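Local coordinates for restriction endonuclease THAI (Thermoplasma acidophilum, PDB 3NDH), which cuts double-stranded DNA at a specific sequence, as a restriction endonuclease of the PDDEXK clan, held here with its substrate DNA and bound sodium, at residues Arg62-Ser67 and Ile101-Thr105; Arg133-Leu138 and Val149-Asp154. All blocks are in the same frame, centred on the assembly; numbering follows the deposited sequence.

Interaction 1: residues Arg62-Ser67 and Ile101-Thr105. With NA (sodium ion), chain E; nucleotides of chain C.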
loop_
_atom_site.group_PDB
_atom_site.type_symbol
_atom_site.label_atom_id
_atom_site.label_comp_id
_atom_site.label_asym_id
_atom_site.label_seq_id
_atom_site.Cartn_x
_atom_site.Cartn_y
_atom_site.Cartn_z
ATOM N N ARG A 62 -5.424 -5.165 6.626
ATOM C CA ARG A 62 -6.557 -6.060 6.889
ATOM C C ARG A 62 -6.131 -7.512 6.746
ATOM O O ARG A 62 -6.556 -8.360 7.500
ATOM C CB ARG A 62 -7.656 -5.774 5.870
ATOM C CG ARG A 62 -8.361 -4.452 6.049
ATOM C CD ARG A 62 -9.278 -4.256 4.862
ATOM N NE ARG A 62 -9.954 -2.977 4.847
ATOM C CZ ARG A 62 -10.467 -2.426 3.749
ATOM N NH1 ARG A 62 -10.367 -3.043 2.595
ATOM N NH2 ARG A 62 -11.067 -1.249 3.821
ATOM N N GLU A 63 -5.279 -7.801 5.769
ATOM C CA GLU A 63 -4.780 -9.166 5.558
ATOM C C GLU A 63 -4.041 -9.659 6.792
ATOM O O GLU A 63 -4.246 -10.800 7.214
ATOM C CB GLU A 63 -3.849 -9.192 4.359
ATOM C CG GLU A 63 -3.284 -10.559 4.001
ATOM C CD GLU A 63 -2.013 -10.375 3.218
ATOM O OE1 GLU A 63 -2.025 -9.694 2.147
ATOM O OE2 GLU A 63 -0.965 -10.866 3.704
ATOM N N ARG A 64 -3.214 -8.804 7.396
ATOM C CA ARG A 64 -2.530 -9.172 8.638
ATOM C C ARG A 64 -3.504 -9.588 9.729
ATOM O O ARG A 64 -3.266 -10.528 10.469
ATOM C CB ARG A 64 -1.664 -8.023 9.159
ATOM C CG ARG A 64 -0.430 -7.786 8.378
ATOM C CD ARG A 64 0.590 -7.007 9.202
ATOM N NE ARG A 64 1.552 -6.395 8.326
ATOM C CZ ARG A 64 1.920 -5.123 8.388
ATOM N NH1 ARG A 64 1.452 -4.324 9.340
ATOM N NH2 ARG A 64 2.793 -4.673 7.515
ATOM N N ILE A 65 -4.606 -8.847 9.825
ATOM C CA ILE A 65 -5.636 -9.105 10.820
ATOM C C ILE A 65 -6.271 -10.478 10.584
ATOM O O ILE A 65 -6.515 -11.249 11.529
ATOM C CB ILE A 65 -6.704 -7.989 10.827
ATOM C CG1 ILE A 65 -6.084 -6.708 11.391
ATOM C CG2 ILE A 65 -7.924 -8.383 11.641
ATOM C CD1 ILE A 65 -6.813 -5.390 11.068
ATOM N N ILE A 66 -6.550 -10.808 9.325
ATOM C CA ILE A 66 -7.153 -12.100 9.017
ATOM C C ILE A 66 -6.154 -13.227 9.235
ATOM O O ILE A 66 -6.497 -14.259 9.815
ATOM C CB ILE A 66 -7.740 -12.117 7.580
ATOM C CG1 ILE A 66 -8.862 -11.072 7.420
ATOM C CG2 ILE A 66 -8.230 -13.507 7.194
ATOM C CD1 ILE A 66 -10.053 -11.268 8.368
ATOM N N SER A 67 -4.907 -13.052 8.801
ATOM C CA SER A 67 -3.901 -14.081 9.096
ATOM C C SER A 67 -3.738 -14.312 10.602
ATOM O O SER A 67 -3.508 -15.428 11.052
ATOM C CB SER A 67 -2.557 -13.711 8.497
ATOM O OG SER A 67 -2.639 -13.644 7.071
ATOM N N ILE A 101 -6.539 -13.999 0.491
ATOM C CA ILE A 101 -7.407 -13.123 1.255
ATOM C C ILE A 101 -7.729 -11.884 0.427
ATOM O O ILE A 101 -6.830 -11.286 -0.202
ATOM C CB ILE A 101 -6.701 -12.697 2.567
ATOM C CG1 ILE A 101 -6.493 -13.906 3.466
ATOM C CG2 ILE A 101 -7.495 -11.630 3.299
ATOM C CD1 ILE A 101 -5.437 -13.710 4.554
ATOM N N LYS A 102 -9.008 -11.520 0.374
ATOM C CA LYS A 102 -9.417 -10.309 -0.332
ATOM C C LYS A 102 -10.427 -9.539 0.480
ATOM O O LYS A 102 -11.265 -10.118 1.169
ATOM C CB LYS A 102 -9.962 -10.612 -1.727
ATOM C CG LYS A 102 -8.862 -11.188 -2.629
ATOM C CD LYS A 102 -9.229 -11.316 -4.056
ATOM C CE LYS A 102 -8.024 -11.779 -4.868
ATOM N NZ LYS A 102 -6.935 -10.765 -5.100
ATOM N N THR A 103 -10.308 -8.215 0.435
ATOM C CA THR A 103 -11.211 -7.349 1.150
ATOM C C THR A 103 -11.782 -6.318 0.181
ATOM O O THR A 103 -11.120 -5.876 -0.772
ATOM C CB THR A 103 -10.499 -6.672 2.351
ATOM O OG1 THR A 103 -9.556 -5.689 1.889
ATOM C CG2 THR A 103 -9.825 -7.730 3.254
ATOM N N ILE A 104 -13.039 -5.941 0.428
ATOM C CA ILE A 104 -13.755 -5.069 -0.488
ATOM C C ILE A 104 -14.881 -4.370 0.261
ATOM O O ILE A 104 -15.593 -5.017 1.054
ATOM C CB ILE A 104 -14.270 -5.877 -1.714
ATOM C CG1 ILE A 104 -14.847 -4.968 -2.796
ATOM C CG2 ILE A 104 -15.297 -6.913 -1.299
ATOM C CD1 ILE A 104 -13.794 -4.243 -3.570
ATOM N N THR A 105 -15.004 -3.069 0.028
ATOM C CA THR A 105 -16.051 -2.257 0.637
ATOM C C THR A 105 -17.152 -1.930 -0.368
ATOM O O THR A 105 -16.881 -1.566 -1.515
ATOM C CB THR A 105 -15.465 -0.969 1.212
ATOM O OG1 THR A 105 -14.437 -1.289 2.156
ATOM C CG2 THR A 105 -16.535 -0.177 1.937
HETATM NA NA NA E . -4.916 -10.829 -1.206
ATOM P P DA C 9 -11.863 -1.320 -0.280
ATOM O OP1 DA C 9 -12.020 -1.668 1.154
ATOM O OP2 DA C 9 -12.832 -1.868 -1.280
ATOM O "O5'" DA C 9 -11.846 0.272 -0.416
ATOM C "C5'" DA C 9 -10.739 1.032 0.093
ATOM C "C4'" DA C 9 -10.795 2.471 -0.384
ATOM O "O4'" DA C 9 -10.570 2.545 -1.812
ATOM C "C3'" DA C 9 -12.103 3.219 -0.136
ATOM O "O3'" DA C 9 -11.811 4.588 0.183
ATOM C "C2'" DA C 9 -12.813 3.100 -1.476
ATOM C "C1'" DA C 9 -11.645 3.245 -2.435
ATOM N N9 DA C 9 -11.847 2.654 -3.759
ATOM C C8 DA C 9 -12.255 1.372 -4.033
ATOM N N7 DA C 9 -12.296 1.091 -5.314
ATOM C C5 DA C 9 -11.900 2.271 -5.928
ATOM C C6 DA C 9 -11.726 2.627 -7.281
ATOM N N6 DA C 9 -11.921 1.790 -8.306
ATOM N N1 DA C 9 -11.327 3.887 -7.549
ATOM C C2 DA C 9 -11.115 4.726 -6.527
ATOM N N3 DA C 9 -11.242 4.512 -5.221
ATOM C C4 DA C 9 -11.638 3.251 -4.982
ATOM P P DG C 8 -7.186 -6.284 -0.909
ATOM O OP1 DG C 8 -7.835 -7.058 0.177
ATOM O OP2 DG C 8 -7.142 -6.840 -2.288
ATOM O "O5'" DG C 8 -7.885 -4.850 -0.973
ATOM C "C5'" DG C 8 -7.981 -4.110 -2.197
ATOM C "C4'" DG C 8 -8.583 -2.748 -1.929
ATOM O "O4'" DG C 8 -8.310 -1.840 -3.025
ATOM C "C3'" DG C 8 -10.097 -2.702 -1.716
ATOM O "O3'" DG C 8 -10.352 -1.693 -0.723
ATOM C "C2'" DG C 8 -10.601 -2.293 -3.093
ATOM C "C1'" DG C 8 -9.535 -1.289 -3.496
ATOM N N9 DG C 8 -9.394 -1.050 -4.925
ATOM C C8 DG C 8 -9.510 -1.963 -5.948
ATOM N N7 DG C 8 -9.299 -1.442 -7.124
ATOM C C5 DG C 8 -9.035 -0.102 -6.865
ATOM C C6 DG C 8 -8.728 0.970 -7.750
ATOM O O6 DG C 8 -8.646 0.955 -8.986
ATOM N N1 DG C 8 -8.512 2.158 -7.056
ATOM C C2 DG C 8 -8.589 2.298 -5.690
ATOM N N2 DG C 8 -8.337 3.522 -5.202
ATOM N N3 DG C 8 -8.891 1.315 -4.862
ATOM C C4 DG C 8 -9.093 0.152 -5.514
HETATM O O HOH W 1 -4.446 -9.651 0.860
HETATM O O HOH W 2 -5.117 -12.530 -2.899
HETATM O O HOH W 3 -5.839 -9.197 -2.920
#
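The R62 side chain runs over T103, its CB against the CG2 methyl and its CD 3.3 Å from T103 OG1. With CG on the far side from the carbonyl carbon (chi1 -70°) and the chain extended to NE, the guanidinium is carried past T103 to the DNA backbone. There NH1 donates to T103 OG1 (2.9 Å, 157°), the hydroxyl lying nearly in the guanidinium plane, and both NH1 and NH2 also bond to OP1 of DA9 of chain C, NH1 at only 2.6 Å. T105 OG1 lies 2.6 Å from the same OP1 of DA9 while its backbone N serves OP2, so these two segments give this phosphate four hydrogen bonds. T103 relays the hydrogen bonding: OG1 accepts from R62 and donates to OP1 of DG8 of chain C, at 2.8 Å, and the T103 backbone N joins it there.

Where the helix passes the start of the strand segment, the contact turns apolar. I101 CD1 sits among E63 CG, I66 CG2 (3.8 Å) and S67 OG. Its backbone O binds the sodium ion at 2.2 Å, a site completed by three waters, D91 and a DNA phosphate. Water 1 of that shell donates to E63 OE1, whereas E63 OE2 makes a salt bridge to R50 of the second subunit. Water 3 links K102 NZ to OP2 of DG8 of chain C. D91 and K102 probably correspond to the first aspartate and the lysine of the PDDEXK motif, S100 standing where its second acidic residue usually does. Strand and R62 thus hold two successive phosphates, that of DG8 nearer the metal, and R62 probably offsets the DA9 charge.

Interaction 2: residues Arg133-Leu138 and Val149-Asp154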
loop_
_atom_site.group_PDB
_atom_site.type_symbol
_atom_site.label_atom_id
_atom_site.label_comp_id
_atom_site.label_asym_id
_atom_site.label_seq_id
_atom_site.Cartn_x
_atom_site.Cartn_y
_atom_site.Cartn_z
ATOM N N ARG A 133 -7.255 -21.601 -8.239
ATOM C CA ARG A 133 -6.521 -22.684 -7.581
ATOM C C ARG A 133 -6.594 -22.674 -6.054
ATOM O O ARG A 133 -6.397 -23.716 -5.423
ATOM C CB ARG A 133 -5.051 -22.643 -7.996
ATOM C CG ARG A 133 -4.791 -23.045 -9.424
ATOM C CD ARG A 133 -3.281 -23.156 -9.655
ATOM N NE ARG A 133 -2.623 -21.853 -9.643
ATOM C CZ ARG A 133 -1.302 -21.663 -9.687
ATOM N NH1 ARG A 133 -0.466 -22.698 -9.728
ATOM N NH2 ARG A 133 -0.810 -20.431 -9.687
ATOM N N PHE A 134 -6.857 -21.517 -5.451
ATOM C CA PHE A 134 -6.694 -21.366 -4.012
ATOM C C PHE A 134 -7.977 -21.007 -3.272
ATOM O O PHE A 134 -8.784 -20.192 -3.724
ATOM C CB PHE A 134 -5.621 -20.293 -3.750
ATOM C CG PHE A 134 -4.367 -20.487 -4.554
ATOM C CD1 PHE A 134 -3.635 -21.653 -4.437
ATOM C CD2 PHE A 134 -3.939 -19.534 -5.456
ATOM C CE1 PHE A 134 -2.474 -21.853 -5.184
ATOM C CE2 PHE A 134 -2.784 -19.735 -6.216
ATOM C CZ PHE A 134 -2.064 -20.886 -6.084
ATOM N N ASP A 135 -8.141 -21.615 -2.102
ATOM C CA ASP A 135 -9.179 -21.214 -1.142
ATOM C C ASP A 135 -9.115 -19.719 -0.911
ATOM O O ASP A 135 -8.027 -19.161 -0.809
ATOM C CB ASP A 135 -8.980 -21.940 0.196
ATOM C CG ASP A 135 -9.322 -23.421 0.132
ATOM O OD1 ASP A 135 -10.064 -23.839 -0.788
ATOM O OD2 ASP A 135 -8.835 -24.155 1.023
ATOM N N LEU A 136 -10.287 -19.097 -0.844
ATOM C CA LEU A 136 -10.427 -17.656 -0.718
ATOM C C LEU A 136 -11.175 -17.310 0.564
ATOM O O LEU A 136 -12.221 -17.892 0.863
ATOM C CB LEU A 136 -11.194 -17.123 -1.927
ATOM C CG LEU A 136 -11.690 -15.682 -1.945
ATOM C CD1 LEU A 136 -10.530 -14.700 -1.862
ATOM C CD2 LEU A 136 -12.513 -15.433 -3.203
ATOM N N ILE A 137 -10.601 -16.382 1.341
ATOM C CA ILE A 137 -11.305 -15.702 2.428
ATOM C C ILE A 137 -11.578 -14.281 1.927
ATOM O O ILE A 137 -10.654 -13.510 1.676
ATOM C CB ILE A 137 -10.516 -15.655 3.746
ATOM C CG1 ILE A 137 -10.278 -17.076 4.272
ATOM C CG2 ILE A 137 -11.279 -14.816 4.802
ATOM C CD1 ILE A 137 -9.345 -17.128 5.507
ATOM N N LEU A 138 -12.861 -13.981 1.699
ATOM C CA LEU A 138 -13.323 -12.702 1.199
ATOM C C LEU A 138 -14.056 -11.954 2.301
ATOM O O LEU A 138 -15.015 -12.454 2.833
ATOM C CB LEU A 138 -14.257 -12.912 -0.002
ATOM C CG LEU A 138 -14.887 -11.650 -0.600
ATOM C CD1 LEU A 138 -13.876 -10.802 -1.301
ATOM C CD2 LEU A 138 -16.046 -12.032 -1.544
ATOM N N VAL A 149 -17.836 -12.172 6.262
ATOM C CA VAL A 149 -16.618 -12.814 5.827
ATOM C C VAL A 149 -17.000 -14.149 5.261
ATOM O O VAL A 149 -17.822 -14.864 5.844
ATOM C CB VAL A 149 -15.556 -12.925 6.935
ATOM C CG1 VAL A 149 -16.051 -13.631 8.136
ATOM C CG2 VAL A 149 -14.292 -13.610 6.408
ATOM N N TYR A 150 -16.403 -14.474 4.123
ATOM C CA TYR A 150 -16.757 -15.658 3.342
ATOM C C TYR A 150 -15.556 -16.542 3.136
ATOM O O TYR A 150 -14.472 -16.060 2.807
ATOM C CB TYR A 150 -17.275 -15.234 1.967
ATOM C CG TYR A 150 -18.569 -14.473 2.010
ATOM C CD1 TYR A 150 -19.765 -15.101 1.703
ATOM C CD2 TYR A 150 -18.608 -13.131 2.371
ATOM C CE1 TYR A 150 -20.966 -14.420 1.760
ATOM C CE2 TYR A 150 -19.809 -12.449 2.438
ATOM C CZ TYR A 150 -20.973 -13.093 2.113
ATOM O OH TYR A 150 -22.171 -12.411 2.167
ATOM N N TYR A 151 -15.773 -17.845 3.331
ATOM C CA TYR A 151 -14.826 -18.891 2.940
ATOM C C TYR A 151 -15.362 -19.520 1.655
ATOM O O TYR A 151 -16.403 -20.160 1.665
ATOM C CB TYR A 151 -14.671 -19.958 4.041
ATOM C CG TYR A 151 -14.060 -21.275 3.604
ATOM C CD1 TYR A 151 -13.033 -21.334 2.661
ATOM C CD2 TYR A 151 -14.520 -22.466 4.145
ATOM C CE1 TYR A 151 -12.503 -22.551 2.261
ATOM C CE2 TYR A 151 -13.989 -23.682 3.755
ATOM C CZ TYR A 151 -12.976 -23.698 2.809
ATOM O OH TYR A 151 -12.439 -24.919 2.405
ATOM N N ILE A 152 -14.650 -19.277 0.561
ATOM C CA ILE A 152 -15.042 -19.739 -0.759
ATOM C C ILE A 152 -14.004 -20.775 -1.190
ATOM O O ILE A 152 -12.910 -20.411 -1.609
ATOM C CB ILE A 152 -15.119 -18.562 -1.756
ATOM C CG1 ILE A 152 -16.066 -17.463 -1.226
ATOM C CG2 ILE A 152 -15.607 -19.074 -3.095
ATOM C CD1 ILE A 152 -16.120 -16.190 -2.039
ATOM N N PRO A 153 -14.332 -22.067 -1.053
ATOM C CA PRO A 153 -13.382 -23.113 -1.424
ATOM C C PRO A 153 -12.904 -23.004 -2.872
ATOM O O PRO A 153 -13.642 -22.550 -3.744
ATOM C CB PRO A 153 -14.169 -24.408 -1.209
ATOM C CG PRO A 153 -15.240 -24.059 -0.239
ATOM C CD PRO A 153 -15.580 -22.623 -0.513
ATOM N N ASP A 154 -11.669 -23.427 -3.110
ATOM C CA ASP A 154 -11.149 -23.526 -4.470
ATOM C C ASP A 154 -12.110 -24.266 -5.422
ATOM O O ASP A 154 -12.290 -23.861 -6.564
ATOM C CB ASP A 154 -9.748 -24.165 -4.514
ATOM C CG ASP A 154 -9.635 -25.504 -3.788
ATOM O OD1 ASP A 154 -10.612 -26.068 -3.287
ATOM O OD2 ASP A 154 -8.473 -25.980 -3.689
HETATM O O HOH W 4 -11.252 -26.273 0.001
HETATM O O HOH W 5 -9.545 -25.452 3.453
#
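R133 meets the other segment through its backbone: its O lies 3.5 Å from CB of D154, while its side chain turns back, with CB over one face of the F134 ring. F134 packs away on P98, E89 and I90, and its carbonyl accepts from Q157 of helix 154-164. D135 carries the polar part of the contact. Its OD1 takes the backbone N-H of D154 at 2.9 Å, nearly straight (169°) and almost in line with the carboxylate C-O bond. P153 holds the N-cap position of that helix, so the aspartate binds a first-turn amide and probably gains from the helix dipole. D154 OD1 lies 3.4 Å from D135 OD1, a like charge that probably costs some of this, though D154 OD1 has its own hydrogen bond just past the segment. The D135 carboxylate also stands at the edge of the Y151 ring, the planes 83° apart, and waters 4 and 5 donate both to it and to Y151 OH, which is further bonded to D18. P153 CG sits above one face of that ring, toward its rim.

From here the segments belong to the beta hairpin of strands 135-141 and 146-152, two neighbours in the central mixed sheet of the PDDEXK fold. L136 pairs with I152 as a hydrogen-bonded pair, and L136 O accepts I152 N in the carbonyl plane at 2.8 Å. Their side chains lie side by side, L136 CD2 to I152 CD1 3.9 Å. I137, in a non-hydrogen-bonded pair with Y151, points to the opposite face, where helix 19-25 covers it. I137 CG2, anti to the backbone N, meets V149 CG2 at 3.6 Å. L138 forms the next hydrogen-bonded pair, with Y150, whose ring turns its edge to L138 O; L138 CD2 reaches I152 CD1 on the face covered by helix 186-194.

In the fold
Both contacts draw on one sheet: strand 97-105 of interaction 1 lies parallel beside strand 135-141 of interaction 2, and K102 N probably bonds to I137 O at 2.9 Å where they meet. Interaction 1, its centre about 3 Å from that of the chain, is a helix-on-strand contact, buried in the assembly, yet much of its chemistry is ionic and turned to phosphate and metal. Interaction 2, its centre about 9 Å from that of the chain and only partly buried, is strand against strand: backbone bonds and aliphatic pairs, with a carboxylate bonded to two waters at the end where helix 154-164 begins. DNA and the second subunit take part in the first; no other protein chain touches the second.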